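Local structure of aminotransferase, class I (Staphylococcus aureus, 2O1B) at residues Gln351-Leu363 against Ala392-Glu404. The protein probably catalyses pyridoxal-5'-phosphate-dependent transfer of an amino group between amino acids and 2-oxo acids, with aspartate a likely donor. Numbering follows the deposited sequence.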
# COMPACT_ATOMS: atom_id res chain seq x y z
N GLN A 351 -28.67 -15.43 9.59
CA GLN A 351 -29.83 -15.42 10.47
C GLN A 351 -29.42 -15.55 11.93
O GLN A 351 -29.97 -14.87 12.79
CB GLN A 351 -30.81 -16.54 10.09
CG GLN A 351 -31.62 -16.24 8.85
CD GLN A 351 -32.31 -17.46 8.28
OE1 GLN A 351 -31.94 -18.60 8.58
NE2 GLN A 351 -33.33 -17.23 7.46
N PHE A 352 -28.45 -16.41 12.21
CA PHE A 352 -27.93 -16.57 13.57
C PHE A 352 -27.15 -15.34 14.00
O PHE A 352 -27.21 -14.94 15.16
CB PHE A 352 -27.09 -17.84 13.69
CG PHE A 352 -26.88 -18.31 15.12
CD1 PHE A 352 -25.62 -18.70 15.56
CD2 PHE A 352 -27.95 -18.35 16.03
CE1 PHE A 352 -25.41 -19.14 16.86
CE2 PHE A 352 -27.75 -18.79 17.35
CZ PHE A 352 -26.47 -19.19 17.76
N GLU A 353 -26.42 -14.72 13.06
CA GLU A 353 -25.70 -13.47 13.34
C GLU A 353 -26.68 -12.38 13.77
O GLU A 353 -26.48 -11.72 14.79
CB GLU A 353 -24.89 -13.00 12.14
CG GLU A 353 -24.16 -11.67 12.36
CD GLU A 353 -23.97 -10.84 11.09
OE1 GLU A 353 -24.40 -11.28 9.99
OE2 GLU A 353 -23.39 -9.73 11.20
N GLN A 354 -27.75 -12.21 12.99
CA GLN A 354 -28.77 -11.22 13.31
C GLN A 354 -29.50 -11.54 14.63
O GLN A 354 -29.71 -10.63 15.44
CB GLN A 354 -29.75 -11.04 12.14
CG GLN A 354 -30.39 -9.66 12.07
CD GLN A 354 -29.40 -8.50 11.81
OE1 GLN A 354 -28.26 -8.71 11.37
NE2 GLN A 354 -29.85 -7.28 12.09
N PHE A 355 -29.85 -12.81 14.84
CA PHE A 355 -30.40 -13.26 16.12
C PHE A 355 -29.54 -12.85 17.32
O PHE A 355 -30.04 -12.24 18.27
CB PHE A 355 -30.58 -14.79 16.11
CG PHE A 355 -31.13 -15.36 17.39
CD1 PHE A 355 -32.50 -15.35 17.65
CD2 PHE A 355 -30.29 -15.94 18.33
CE1 PHE A 355 -33.02 -15.89 18.83
CE2 PHE A 355 -30.80 -16.48 19.51
CZ PHE A 355 -32.17 -16.46 19.76
N LEU A 356 -28.25 -13.18 17.28
CA LEU A 356 -27.33 -12.89 18.38
C LEU A 356 -27.17 -11.39 18.69
O LEU A 356 -27.13 -10.99 19.86
CB LEU A 356 -25.97 -13.56 18.15
CG LEU A 356 -25.87 -15.09 18.24
CD1 LEU A 356 -24.50 -15.59 17.80
CD2 LEU A 356 -26.16 -15.56 19.65
N VAL A 357 -27.09 -10.57 17.65
CA VAL A 357 -26.97 -9.11 17.85
C VAL A 357 -28.28 -8.50 18.38
O VAL A 357 -28.25 -7.70 19.33
CB VAL A 357 -26.42 -8.35 16.59
CG1 VAL A 357 -27.28 -8.57 15.36
CG2 VAL A 357 -26.30 -6.86 16.87
N GLN A 358 -29.40 -8.91 17.79
CA GLN A 358 -30.74 -8.44 18.18
C GLN A 358 -31.13 -8.88 19.59
O GLN A 358 -31.50 -8.05 20.42
CB GLN A 358 -31.80 -8.97 17.21
CG GLN A 358 -31.95 -8.21 15.90
CD GLN A 358 -33.19 -8.65 15.11
OE1 GLN A 358 -34.22 -9.03 15.68
NE2 GLN A 358 -33.09 -8.59 13.78
N GLU A 359 -31.08 -10.19 19.84
CA GLU A 359 -31.56 -10.75 21.10
C GLU A 359 -30.50 -10.73 22.19
O GLU A 359 -30.81 -10.39 23.33
CB GLU A 359 -32.08 -12.19 20.91
CG GLU A 359 -33.00 -12.41 19.70
CD GLU A 359 -34.27 -11.56 19.72
OE1 GLU A 359 -34.82 -11.32 20.82
OE2 GLU A 359 -34.71 -11.15 18.63
N LYS A 360 -29.27 -11.07 21.85
CA LYS A 360 -28.22 -11.29 22.85
C LYS A 360 -27.12 -10.21 22.90
O LYS A 360 -26.22 -10.29 23.74
CB LYS A 360 -27.59 -12.68 22.65
CG LYS A 360 -28.56 -13.82 22.96
CD LYS A 360 -28.79 -13.94 24.46
CE LYS A 360 -29.78 -15.03 24.79
NZ LYS A 360 -29.73 -15.37 26.24
N SER A 361 -27.22 -9.22 22.01
CA SER A 361 -26.19 -8.17 21.87
C SER A 361 -24.77 -8.74 21.74
O SER A 361 -23.82 -8.18 22.29
CB SER A 361 -26.28 -7.14 23.00
OG SER A 361 -27.48 -6.39 22.92
N ILE A 362 -24.66 -9.85 21.03
CA ILE A 362 -23.36 -10.45 20.69
C ILE A 362 -23.13 -10.32 19.19
O ILE A 362 -23.90 -10.85 18.39
CB ILE A 362 -23.28 -11.95 21.10
CG1 ILE A 362 -23.36 -12.10 22.62
CG2 ILE A 362 -21.99 -12.58 20.58
CD1 ILE A 362 -23.43 -13.54 23.08
N LEU A 363 -22.08 -9.60 18.82
CA LEU A 363 -21.72 -9.51 17.41
C LEU A 363 -20.76 -10.65 17.09
O LEU A 363 -19.74 -10.82 17.74
CB LEU A 363 -21.05 -8.17 17.08
CG LEU A 363 -21.41 -7.44 15.78
CD1 LEU A 363 -20.16 -6.71 15.25
CD2 LEU A 363 -22.01 -8.33 14.69
N ALA A 392 -20.24 -13.44 27.81
CA ALA A 392 -20.60 -13.87 26.46
C ALA A 392 -20.84 -15.38 26.41
O ALA A 392 -21.68 -15.86 25.66
CB ALA A 392 -19.52 -13.48 25.49
N ALA A 393 -20.09 -16.12 27.23
CA ALA A 393 -20.23 -17.56 27.34
C ALA A 393 -21.58 -17.94 27.94
O ALA A 393 -22.29 -18.77 27.39
CB ALA A 393 -19.10 -18.15 28.16
N ILE A 394 -21.91 -17.30 29.06
CA ILE A 394 -23.19 -17.54 29.74
C ILE A 394 -24.38 -17.12 28.89
O ILE A 394 -25.43 -17.78 28.91
CB ILE A 394 -23.23 -16.86 31.13
CG1 ILE A 394 -22.08 -17.36 32.00
CG2 ILE A 394 -24.56 -17.14 31.82
CD1 ILE A 394 -22.00 -16.71 33.39
N ARG A 395 -24.23 -16.03 28.14
CA ARG A 395 -25.25 -15.59 27.18
C ARG A 395 -25.53 -16.68 26.15
O ARG A 395 -26.69 -17.01 25.89
CB ARG A 395 -24.83 -14.30 26.47
CG ARG A 395 -24.94 -13.04 27.32
CD ARG A 395 -24.80 -11.80 26.45
NE ARG A 395 -24.59 -10.60 27.24
CZ ARG A 395 -24.40 -9.39 26.73
NH1 ARG A 395 -24.39 -9.20 25.42
NH2 ARG A 395 -24.20 -8.36 27.54
N LEU A 396 -24.46 -17.24 25.58
CA LEU A 396 -24.54 -18.27 24.55
C LEU A 396 -25.08 -19.63 25.03
O LEU A 396 -25.83 -20.28 24.31
CB LEU A 396 -23.17 -18.46 23.90
CG LEU A 396 -22.78 -17.33 22.94
CD1 LEU A 396 -21.31 -17.43 22.58
CD2 LEU A 396 -23.65 -17.38 21.69
N THR A 397 -24.69 -20.03 26.24
CA THR A 397 -25.15 -21.31 26.82
C THR A 397 -26.65 -21.33 27.10
O THR A 397 -27.28 -22.39 27.08
CB THR A 397 -24.37 -21.67 28.11
OG1 THR A 397 -24.49 -20.61 29.06
CG2 THR A 397 -22.91 -21.91 27.81
N GLU A 398 -27.22 -20.15 27.35
CA GLU A 398 -28.67 -19.98 27.49
C GLU A 398 -29.41 -20.45 26.23
O GLU A 398 -30.60 -20.78 26.28
CB GLU A 398 -28.99 -18.52 27.80
CG GLU A 398 -30.41 -18.26 28.33
CD GLU A 398 -31.44 -17.99 27.22
OE1 GLU A 398 -31.04 -17.73 26.07
OE2 GLU A 398 -32.65 -18.01 27.52
N LEU A 399 -28.70 -20.49 25.11
CA LEU A 399 -29.29 -20.84 23.82
C LEU A 399 -29.21 -22.34 23.51
O LEU A 399 -29.54 -22.76 22.40
CB LEU A 399 -28.65 -20.02 22.69
CG LEU A 399 -28.70 -18.50 22.83
CD1 LEU A 399 -27.82 -17.85 21.77
CD2 LEU A 399 -30.14 -18.00 22.74
N ALA A 400 -28.78 -23.12 24.49
CA ALA A 400 -28.66 -24.58 24.35
C ALA A 400 -29.94 -25.24 23.82
O ALA A 400 -29.87 -26.20 23.05
CB ALA A 400 -28.26 -25.21 25.68
N TYR A 401 -31.09 -24.72 24.25
CA TYR A 401 -32.39 -25.23 23.81
C TYR A 401 -32.57 -25.18 22.28
O TYR A 401 -33.33 -25.97 21.72
CB TYR A 401 -33.54 -24.50 24.53
CG TYR A 401 -33.80 -23.09 24.05
CD1 TYR A 401 -34.74 -22.84 23.05
CD2 TYR A 401 -33.11 -22.00 24.58
CE1 TYR A 401 -34.98 -21.54 22.59
CE2 TYR A 401 -33.34 -20.70 24.13
CZ TYR A 401 -34.28 -20.48 23.13
OH TYR A 401 -34.51 -19.20 22.67
N LEU A 402 -31.87 -24.27 21.61
CA LEU A 402 -31.99 -24.11 20.16
C LEU A 402 -31.36 -25.27 19.41
O LEU A 402 -31.72 -25.56 18.27
CB LEU A 402 -31.38 -22.79 19.70
CG LEU A 402 -32.13 -21.49 20.02
CD1 LEU A 402 -31.27 -20.29 19.72
CD2 LEU A 402 -33.44 -21.39 19.27
N TYR A 403 -30.43 -25.96 20.07
CA TYR A 403 -29.65 -27.01 19.42
C TYR A 403 -30.25 -28.42 19.54
O TYR A 403 -29.80 -29.35 18.85
CB TYR A 403 -28.22 -26.99 19.93
CG TYR A 403 -27.43 -25.79 19.43
CD1 TYR A 403 -26.76 -25.83 18.21
CD2 TYR A 403 -27.38 -24.62 20.18
CE1 TYR A 403 -26.04 -24.74 17.76
CE2 TYR A 403 -26.66 -23.53 19.73
CZ TYR A 403 -25.99 -23.60 18.53
OH TYR A 403 -25.28 -22.51 18.09
N GLU A 404 -31.25 -28.56 20.41
CA GLU A 404 -32.01 -29.81 20.53
C GLU A 404 -32.47 -30.31 19.15
O GLU A 404 -32.73 -31.50 18.96
CB GLU A 404 -33.23 -29.61 21.43
CG GLU A 404 -32.92 -29.40 22.91
CD GLU A 404 -34.18 -29.43 23.78
OE1 GLU A 404 -35.13 -30.19 23.46
OE2 GLU A 404 -34.22 -28.68 24.78
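Arg-395 reaches from helix 388-397 to the C-terminal end of helix 349-360, meeting Lys-360, Ser-361 and Ile-362. Its CB packs on CD1 of Ile-362, 3.7 Å away. CD lies beside the carbonyl oxygen of Lys-360, and the chain, extended from CG to NE, carries the guanidinium past that oxygen. NH1 makes a weak, bent hydrogen bond to Lys-360 O (2.7 Å, N-H...O angle 124°), with Ser-361 O near the guanidinium edge. NH2 turns to Glu-391, in a salt bridge, and to the carbonyl of Pro-48. The cation thus meets backbone oxygens where Ser-361, with positive phi, leaves the helical conformation.

Lys-360 extends the other way, toward helix 388-397 and the residues after it. Bent at chi2 (-73°), its chain runs past Leu-399, CE resting 3.6 Å from CD2 of that leucine, and NZ forms a salt bridge with OE1 of Glu-398 at 2.7 Å. The ammonium approaches from above the carboxylate plane, 62° out of it.

Away from the polar end, toward Phe-352, the contact is apolar. Both methyls of Leu-399 lie at the edge of the Phe-355 ring, and CD1 also packs 3.5 Å from CD2 of Leu-356. Leu-402 CD1 adds to the same ring corner, and Leu-396 crosses Leu-356 at about a right angle. Farther along, the hydroxyl of Tyr-403 lies 3.5 Å from CZ of Phe-352 and hydrogen-bonds to the carbonyl of Glu-342.

The contact lays the C-terminal end of the chain against helix 349-360, consistent with the small domain of a fold-type I pyridoxal-phosphate enzyme. Helix 302-325 packs against Ala-393 and Leu-396, strand 338-342 touches Phe-352 and Tyr-403, and strand 50-51 pairs in parallel with 362-363 beside Arg-395.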